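Local coordinates for protein acetylornithine aminotransferase (Aquifex aeolicus, PDB 2EH6) that catalyses the pyridoxal-phosphate-dependent transfer of an amino group from N(2)-acetyl-L-ornithine to 2-oxoglutarate in arginine biosynthesis, at residues I37-L42 with L239-G244; I218-E223 with F353-I358. All blocks are in the same frame, centred on the assembly; numbering follows the deposited sequence.

Both contacts are buried, and each ties a loop from the seven-stranded sheet holding strand 236-239 to a segment outside that sheet. Contact 1 sets the loop after 236-239, with its cofactor lysine, against segment 37-42, which continues from helix 35-38; contact 2 sets the loop after strand 208-212 against the loop following strand 350-353. Their centres lie about 9 Å apart. They meet where Ser41 O and Leu357 N, 2.7 Å apart, probably form a hydrogen bond, and where Arg220 NH2 packs on Gly38 CA. Contact 1, partly bordered by the second subunit, combines backbone packing and one hydroxyl hydrogen bond with cover for the lysine stem, whereas contact 2 relies on one long arginine running between leucines to a carbonyl.

Contact 1 (I37-L42 with L239-G244); sequences IGVNSL and LAKGLG. With PLP (pyridoxal-5'-phosphate), chain C.
Ser41 OG donates a hydrogen bond to Gly242 O (2.9 Å), arriving in the carbonyl plane on a lone pair. With chi1 at 50°, OG sits between the backbone N and the carbonyl carbon of its own residue and faces the 239-244 loop. Replacing Ser41 by alanine would probably leave Gly242 O without its hydroxyl donor, and only the CA-H...O contact and packing to join the two segments. Backbone supplies the second kind of contact: Gly242 CA lies 3.4 Å from Val39 O in a nearly straight CA-H...O contact and 4.0 Å from Val39 CA, and a side chain at Gly242 would press on Gly38 O. This is the loop that carries the cofactor lysine in a class-III aminotransferase, following strand 236-239 of one of the two seven-stranded sheets. Lys241 NZ is covalently bound to PLP C4A at 1.4 Å, as expected of an internal aldimine; a bend at chi4 (82°) turns NZ onto that carbon. Packing holds the lysine stem. Val39 crosses it at about a right angle, Val39 CG2 meeting Lys241 CB at 3.8 Å, while Ile37 O approaches Lys241 CD to 3.2 Å and Ile37 CG2 touches Lys241 CE. Thr270 of the second subunit packs on Lys241 and hydrogen-bonds PLP through OG1.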
ATOM      1  N   ILE A  37       5.094  12.375 -10.031  1.00 23.84           N
ATOM      2  CA  ILE A  37       4.675  13.066  -8.813  1.00 24.51           C
ATOM      3  C   ILE A  37       5.736  12.920  -7.722  1.00 24.88           C
ATOM      4  O   ILE A  37       5.439  12.528  -6.591  1.00 25.06           O
ATOM      5  CB  ILE A  37       3.327  12.551  -8.265  1.00 26.41           C
ATOM      6  CG1 ILE A  37       2.284  12.493  -9.382  1.00 28.46           C
ATOM      7  CG2 ILE A  37       2.805  13.511  -7.191  1.00 29.79           C
ATOM      8  CD1 ILE A  37       0.916  12.021  -8.903  1.00 30.24           C
ATOM      9  N   GLY A  38       6.979  13.227  -8.079  1.00 25.02           N
ATOM     10  CA  GLY A  38       8.076  13.166  -7.123  1.00 24.37           C
ATOM     11  C   GLY A  38       8.503  11.789  -6.672  1.00 24.54           C
ATOM     12  O   GLY A  38       9.087  11.633  -5.600  1.00 24.82           O
ATOM     13  N   VAL A  39       8.227  10.784  -7.490  1.00 22.65           N
ATOM     14  CA  VAL A  39       8.583   9.415  -7.152  1.00 22.80           C
ATOM     15  C   VAL A  39       9.910   8.980  -7.776  1.00 23.83           C
ATOM     16  O   VAL A  39      10.745   8.347  -7.122  1.00 23.26           O
ATOM     17  CB  VAL A  39       7.465   8.445  -7.604  1.00 21.54           C
ATOM     18  CG1 VAL A  39       7.936   7.012  -7.502  1.00 19.95           C
ATOM     19  CG2 VAL A  39       6.213   8.674  -6.759  1.00 22.87           C
ATOM     20  N   ASN A  40      10.110   9.317  -9.043  1.00 22.43           N
ATOM     21  CA  ASN A  40      11.340   8.922  -9.717  1.00 23.57           C
ATOM     22  C   ASN A  40      12.484   9.865  -9.368  1.00 23.44           C
ATOM     23  O   ASN A  40      13.003  10.584 -10.220  1.00 21.51           O
ATOM     24  CB  ASN A  40      11.103   8.869 -11.229  1.00 23.73           C
ATOM     25  CG  ASN A  40       9.962   7.932 -11.596  1.00 24.46           C
ATOM     26  OD1 ASN A  40       9.976   6.751 -11.247  1.00 25.93           O
ATOM     27  ND2 ASN A  40       8.968   8.455 -12.289  1.00 23.16           N
ATOM     28  N   SER A  41      12.868   9.846  -8.092  1.00 22.86           N
ATOM     29  CA  SER A  41      13.939  10.689  -7.565  1.00 22.90           C
ATOM     30  C   SER A  41      15.249  10.647  -8.353  1.00 23.75           C
ATOM     31  O   SER A  41      15.932  11.675  -8.480  1.00 22.54           O
ATOM     32  CB  SER A  41      14.216  10.318  -6.099  1.00 21.72           C
ATOM     33  OG  SER A  41      14.397   8.918  -5.949  1.00 23.29           O
ATOM     34  N   LEU A  42      15.609   9.470  -8.867  1.00 22.98           N
ATOM     35  CA  LEU A  42      16.845   9.324  -9.643  1.00 23.35           C
ATOM     36  C   LEU A  42      16.582   9.174 -11.145  1.00 24.36           C
ATOM     37  O   LEU A  42      17.433   8.672 -11.888  1.00 24.42           O
ATOM     38  CB  LEU A  42      17.643   8.115  -9.148  1.00 21.93           C
ATOM     39  CG  LEU A  42      17.980   8.089  -7.652  1.00 23.47           C
ATOM     40  CD1 LEU A  42      18.776   6.833  -7.327  1.00 21.87           C
ATOM     41  CD2 LEU A  42      18.773   9.330  -7.273  1.00 23.43           C
ATOM     42  N   LEU A 239       7.093   8.777   5.251  1.00 22.40           N
ATOM     43  CA  LEU A 239       7.882   8.857   4.025  1.00 22.80           C
ATOM     44  C   LEU A 239       7.357   7.879   2.991  1.00 22.27           C
ATOM     45  O   LEU A 239       6.749   6.875   3.339  1.00 22.63           O
ATOM     46  CB  LEU A 239       9.345   8.505   4.314  1.00 22.02           C
ATOM     47  CG  LEU A 239      10.133   9.367   5.301  1.00 22.22           C
ATOM     48  CD1 LEU A 239      11.367   8.603   5.744  1.00 25.71           C
ATOM     49  CD2 LEU A 239      10.508  10.705   4.662  1.00 22.48           C
ATOM     50  N   ALA A 240       7.616   8.179   1.720  1.00 25.25           N
ATOM     51  CA  ALA A 240       7.220   7.310   0.618  1.00 24.54           C
ATOM     52  C   ALA A 240       7.683   7.927  -0.696  1.00 26.27           C
ATOM     53  O   ALA A 240       8.719   8.587  -0.750  1.00 25.61           O
ATOM     54  CB  ALA A 240       5.705   7.101   0.607  1.00 24.41           C
ATOM     55  N   LYS A 241       6.906   7.717  -1.749  1.00 27.12           N
ATOM     56  CA  LYS A 241       7.235   8.237  -3.066  1.00 26.04           C
ATOM     57  C   LYS A 241       8.718   8.104  -3.438  1.00 25.35           C
ATOM     58  O   LYS A 241       9.210   6.994  -3.664  1.00 23.89           O
ATOM     59  CB  LYS A 241       6.774   9.698  -3.181  1.00 27.53           C
ATOM     60  CG  LYS A 241       5.242   9.849  -3.184  1.00 32.18           C
ATOM     61  CD  LYS A 241       4.785  11.192  -3.738  1.00 32.86           C
ATOM     62  CE  LYS A 241       3.266  11.214  -3.997  1.00 39.25           C
ATOM     63  NZ  LYS A 241       2.557  11.485  -2.725  1.00 42.47           N
ATOM     64  N   GLY A 242       9.421   9.234  -3.476  1.00 26.04           N
ATOM     65  CA  GLY A 242      10.829   9.256  -3.859  1.00 26.48           C
ATOM     66  C   GLY A 242      11.800   8.310  -3.171  1.00 26.24           C
ATOM     67  O   GLY A 242      12.888   8.045  -3.692  1.00 23.88           O
ATOM     68  N   LEU A 243      11.419   7.804  -2.002  1.00 25.04           N
ATOM     69  CA  LEU A 243      12.256   6.882  -1.236  1.00 22.85           C
ATOM     70  C   LEU A 243      12.621   5.613  -2.002  1.00 23.47           C
ATOM     71  O   LEU A 243      13.721   5.072  -1.841  1.00 23.50           O
ATOM     72  CB  LEU A 243      11.537   6.498   0.057  1.00 23.26           C
ATOM     73  CG  LEU A 243      12.165   5.417   0.940  1.00 23.23           C
ATOM     74  CD1 LEU A 243      13.571   5.833   1.375  1.00 25.60           C
ATOM     75  CD2 LEU A 243      11.279   5.209   2.158  1.00 25.06           C
ATOM     76  N   GLY A 244      11.698   5.136  -2.833  1.00 22.38           N
ATOM     77  CA  GLY A 244      11.942   3.923  -3.587  1.00 21.16           C
ATOM     78  C   GLY A 244      12.406   4.136  -5.020  1.00 22.37           C
ATOM     79  O   GLY A 244      12.623   3.170  -5.739  1.00 22.66           O
TER
HETATM   80  N1  PLP C1001       0.765  12.439   1.748  1.00 40.84           N
HETATM   81  C2  PLP C1001       1.406  13.355   0.998  1.00 41.06           C
HETATM   82  C2A PLP C1001       1.953  14.606   1.637  1.00 40.23           C
HETATM   83  C3  PLP C1001       1.573  13.154  -0.387  1.00 43.17           C
HETATM   84  O3  PLP C1001       2.225  14.082  -1.150  1.00 48.34           O
HETATM   85  C4  PLP C1001       1.048  11.957  -0.978  1.00 41.56           C
HETATM   86  C4A PLP C1001       1.235  11.739  -2.432  1.00 43.09           C
HETATM   87  C5  PLP C1001       0.359  11.001  -0.127  1.00 40.82           C
HETATM   88  C6  PLP C1001       0.247  11.295   1.239  1.00 41.32           C
HETATM   89  C5A PLP C1001      -0.227   9.717  -0.694  1.00 40.81           C
HETATM   90  O4P PLP C1001       0.831   8.801  -0.982  1.00 41.58           O
HETATM   91  P   PLP C1001       0.204   7.437  -1.598  1.00 39.36           P
HETATM   92  O1P PLP C1001       1.325   6.512  -1.886  1.00 39.63           O
HETATM   93  O2P PLP C1001      -0.804   6.736  -0.580  1.00 41.05           O
HETATM   94  O3P PLP C1001      -0.581   7.785  -2.960  1.00 38.70           O

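Contact 2 (I218-E223 with F353-I358); sequences IGRTGE and FLPPLI
Arg220 reaches across to segment 353-358, where its NH1 donates to Pro355 O at 2.8 Å. The N-H...O angle is 149°, and the acceptor lies close to the guanidinium plane, so the bond is made at the edge of the group. NH2 adds a weak second bond to the same oxygen, 3.1 Å from Pro355 O and more bent. NH1 also hydrogen-bonds Leu319 O, next to strand 320-324. With CG anti to the backbone N (chi1 173°), the chain bends at chi2 and chi3, which brings its flat end beside the carbonyl. Two leucines sandwich the guanidinium. Leu357 CD2 rests over the centre of one face, 3.6 Å from Arg220 CZ, and Leu354 CD2 lies over the opposite face, displaced toward the rim. Leu354 crosses the arginine at about a right angle, its CD2 also touching Arg220 CD at 3.9 Å. Leu357 sends its other methyl, CD1, to Ile218 O at 3.5 Å and on to the backbone of Gly219. Gly219 opens a type I beta turn to Gly222, closed by Gly222 N to Gly219 O, which puts Arg220 at the second position of the turn. The 218-223 loop follows strand 208-212 and segment 353-358 follows strand 350-353, so the contact joins loops from the two large sheets. With its faces against aliphatic methyls and its edge on Pro355 O, the buried guanidinium probably has its charge offset partly by peptide dipoles, while one firm and one weak bond to that oxygen, with the flanking leucines, probably limit its rotation.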
ATOM      1  N   ILE A 218      13.209  12.760   1.509  1.00 26.33           N
ATOM      2  CA  ILE A 218      14.293  12.175   0.735  1.00 26.90           C
ATOM      3  C   ILE A 218      14.924  13.121  -0.290  1.00 27.24           C
ATOM      4  O   ILE A 218      15.012  12.802  -1.480  1.00 26.32           O
ATOM      5  CB  ILE A 218      13.823  10.870   0.041  1.00 27.56           C
ATOM      6  CG1 ILE A 218      12.922  10.056   0.989  1.00 26.92           C
ATOM      7  CG2 ILE A 218      15.026  10.018  -0.342  1.00 24.52           C
ATOM      8  CD1 ILE A 218      13.565   9.682   2.338  1.00 24.61           C
ATOM      9  N   GLY A 219      15.352  14.290   0.192  1.00 26.75           N
ATOM     10  CA  GLY A 219      16.028  15.277  -0.640  1.00 25.30           C
ATOM     11  C   GLY A 219      15.254  16.226  -1.540  1.00 27.63           C
ATOM     12  O   GLY A 219      15.830  17.188  -2.057  1.00 27.65           O
ATOM     13  N   ARG A 220      13.963  15.979  -1.732  1.00 26.12           N
ATOM     14  CA  ARG A 220      13.148  16.818  -2.608  1.00 27.78           C
ATOM     15  C   ARG A 220      13.301  18.332  -2.418  1.00 28.94           C
ATOM     16  O   ARG A 220      13.296  19.081  -3.397  1.00 29.67           O
ATOM     17  CB  ARG A 220      11.668  16.424  -2.471  1.00 25.98           C
ATOM     18  CG  ARG A 220      10.686  17.325  -3.215  1.00 26.87           C
ATOM     19  CD  ARG A 220      11.005  17.443  -4.705  1.00 24.62           C
ATOM     20  NE  ARG A 220      10.985  16.163  -5.403  1.00 23.29           N
ATOM     21  CZ  ARG A 220      11.276  16.023  -6.696  1.00 25.45           C
ATOM     22  NH1 ARG A 220      11.599  17.086  -7.415  1.00 23.20           N
ATOM     23  NH2 ARG A 220      11.265  14.825  -7.263  1.00 23.92           N
ATOM     24  N   THR A 221      13.443  18.791  -1.177  1.00 29.31           N
ATOM     25  CA  THR A 221      13.564  20.227  -0.933  1.00 28.59           C
ATOM     26  C   THR A 221      14.988  20.752  -0.701  1.00 30.02           C
ATOM     27  O   THR A 221      15.167  21.926  -0.374  1.00 29.10           O
ATOM     28  CB  THR A 221      12.694  20.666   0.268  1.00 27.09           C
ATOM     29  OG1 THR A 221      13.260  20.159   1.483  1.00 27.85           O
ATOM     30  CG2 THR A 221      11.274  20.143   0.114  1.00 27.07           C
ATOM     31  N   GLY A 222      15.998  19.906  -0.872  1.00 30.93           N
ATOM     32  CA  GLY A 222      17.360  20.372  -0.665  1.00 33.67           C
ATOM     33  C   GLY A 222      18.014  19.782   0.572  1.00 34.76           C
ATOM     34  O   GLY A 222      19.238  19.783   0.698  1.00 35.46           O
ATOM     35  N   GLU A 223      17.192  19.295   1.496  1.00 35.03           N
ATOM     36  CA  GLU A 223      17.676  18.661   2.718  1.00 34.19           C
ATOM     37  C   GLU A 223      17.092  17.256   2.705  1.00 33.16           C
ATOM     38  O   GLU A 223      16.053  17.030   2.085  1.00 31.79           O
ATOM     39  CB  GLU A 223      17.182  19.410   3.957  1.00 37.18           C
ATOM     40  CG  GLU A 223      17.771  20.803   4.143  1.00 42.38           C
ATOM     41  CD  GLU A 223      19.289  20.795   4.209  1.00 44.93           C
ATOM     42  OE1 GLU A 223      19.855  19.864   4.823  1.00 45.02           O
ATOM     43  OE2 GLU A 223      19.914  21.726   3.659  1.00 47.28           O
ATOM     44  N   PHE A 353       6.246  21.689 -10.237  1.00 31.12           N
ATOM     45  CA  PHE A 353       7.408  21.098 -10.895  1.00 30.36           C
ATOM     46  C   PHE A 353       8.117  20.166  -9.923  1.00 29.78           C
ATOM     47  O   PHE A 353       8.499  20.578  -8.831  1.00 28.77           O
ATOM     48  CB  PHE A 353       8.372  22.199 -11.352  1.00 31.37           C
ATOM     49  CG  PHE A 353       7.704  23.308 -12.115  1.00 30.79           C
ATOM     50  CD1 PHE A 353       7.245  23.103 -13.416  1.00 32.06           C
ATOM     51  CD2 PHE A 353       7.506  24.552 -11.523  1.00 32.44           C
ATOM     52  CE1 PHE A 353       6.596  24.118 -14.115  1.00 32.16           C
ATOM     53  CE2 PHE A 353       6.857  25.578 -12.211  1.00 32.59           C
ATOM     54  CZ  PHE A 353       6.400  25.361 -13.513  1.00 33.37           C
ATOM     55  N   LEU A 354       8.279  18.908 -10.323  1.00 27.52           N
ATOM     56  CA  LEU A 354       8.933  17.901  -9.494  1.00 26.77           C
ATOM     57  C   LEU A 354       9.891  17.080 -10.343  1.00 27.27           C
ATOM     58  O   LEU A 354       9.738  15.871 -10.478  1.00 26.95           O
ATOM     59  CB  LEU A 354       7.885  16.972  -8.870  1.00 26.22           C
ATOM     60  CG  LEU A 354       6.924  17.596  -7.861  1.00 26.03           C
ATOM     61  CD1 LEU A 354       5.794  16.613  -7.552  1.00 24.60           C
ATOM     62  CD2 LEU A 354       7.691  17.968  -6.596  1.00 24.77           C
ATOM     63  N   PRO A 355      10.899  17.732 -10.936  1.00 27.60           N
ATOM     64  CA  PRO A 355      11.851  16.993 -11.767  1.00 27.63           C
ATOM     65  C   PRO A 355      12.673  15.998 -10.951  1.00 27.35           C
ATOM     66  O   PRO A 355      12.722  16.081  -9.720  1.00 26.99           O
ATOM     67  CB  PRO A 355      12.712  18.104 -12.357  1.00 27.63           C
ATOM     68  CG  PRO A 355      12.733  19.117 -11.248  1.00 27.87           C
ATOM     69  CD  PRO A 355      11.276  19.152 -10.839  1.00 26.17           C
ATOM     70  N   PRO A 356      13.318  15.036 -11.624  1.00 27.48           N
ATOM     71  CA  PRO A 356      14.135  14.052 -10.905  1.00 25.97           C
ATOM     72  C   PRO A 356      15.227  14.837 -10.193  1.00 25.79           C
ATOM     73  O   PRO A 356      15.612  15.912 -10.652  1.00 26.80           O
ATOM     74  CB  PRO A 356      14.678  13.174 -12.029  1.00 26.80           C
ATOM     75  CG  PRO A 356      13.579  13.243 -13.056  1.00 27.41           C
ATOM     76  CD  PRO A 356      13.252  14.713 -13.060  1.00 26.57           C
ATOM     77  N   LEU A 357      15.735  14.316  -9.083  1.00 24.97           N
ATOM     78  CA  LEU A 357      16.746  15.052  -8.343  1.00 26.03           C
ATOM     79  C   LEU A 357      18.105  15.117  -9.046  1.00 28.18           C
ATOM     80  O   LEU A 357      18.993  15.851  -8.615  1.00 29.46           O
ATOM     81  CB  LEU A 357      16.875  14.482  -6.925  1.00 24.73           C
ATOM     82  CG  LEU A 357      15.548  14.446  -6.144  1.00 24.99           C
ATOM     83  CD1 LEU A 357      15.808  14.009  -4.706  1.00 24.37           C
ATOM     84  CD2 LEU A 357      14.881  15.834  -6.161  1.00 23.50           C
ATOM     85  N   ILE A 358      18.258  14.363 -10.133  1.00 29.41           N
ATOM     86  CA  ILE A 358      19.506  14.371 -10.898  1.00 30.23           C
ATOM     87  C   ILE A 358      19.465  15.433 -11.997  1.00 31.56           C
ATOM     88  O   ILE A 358      20.397  15.554 -12.793  1.00 33.03           O
ATOM     89  CB  ILE A 358      19.766  13.009 -11.575  1.00 28.19           C
ATOM     90  CG1 ILE A 358      18.600  12.665 -12.501  1.00 27.34           C
ATOM     91  CG2 ILE A 358      19.977  11.934 -10.523  1.00 27.36           C
ATOM     92  CD1 ILE A 358      18.849  11.470 -13.401  1.00 25.49           C
TER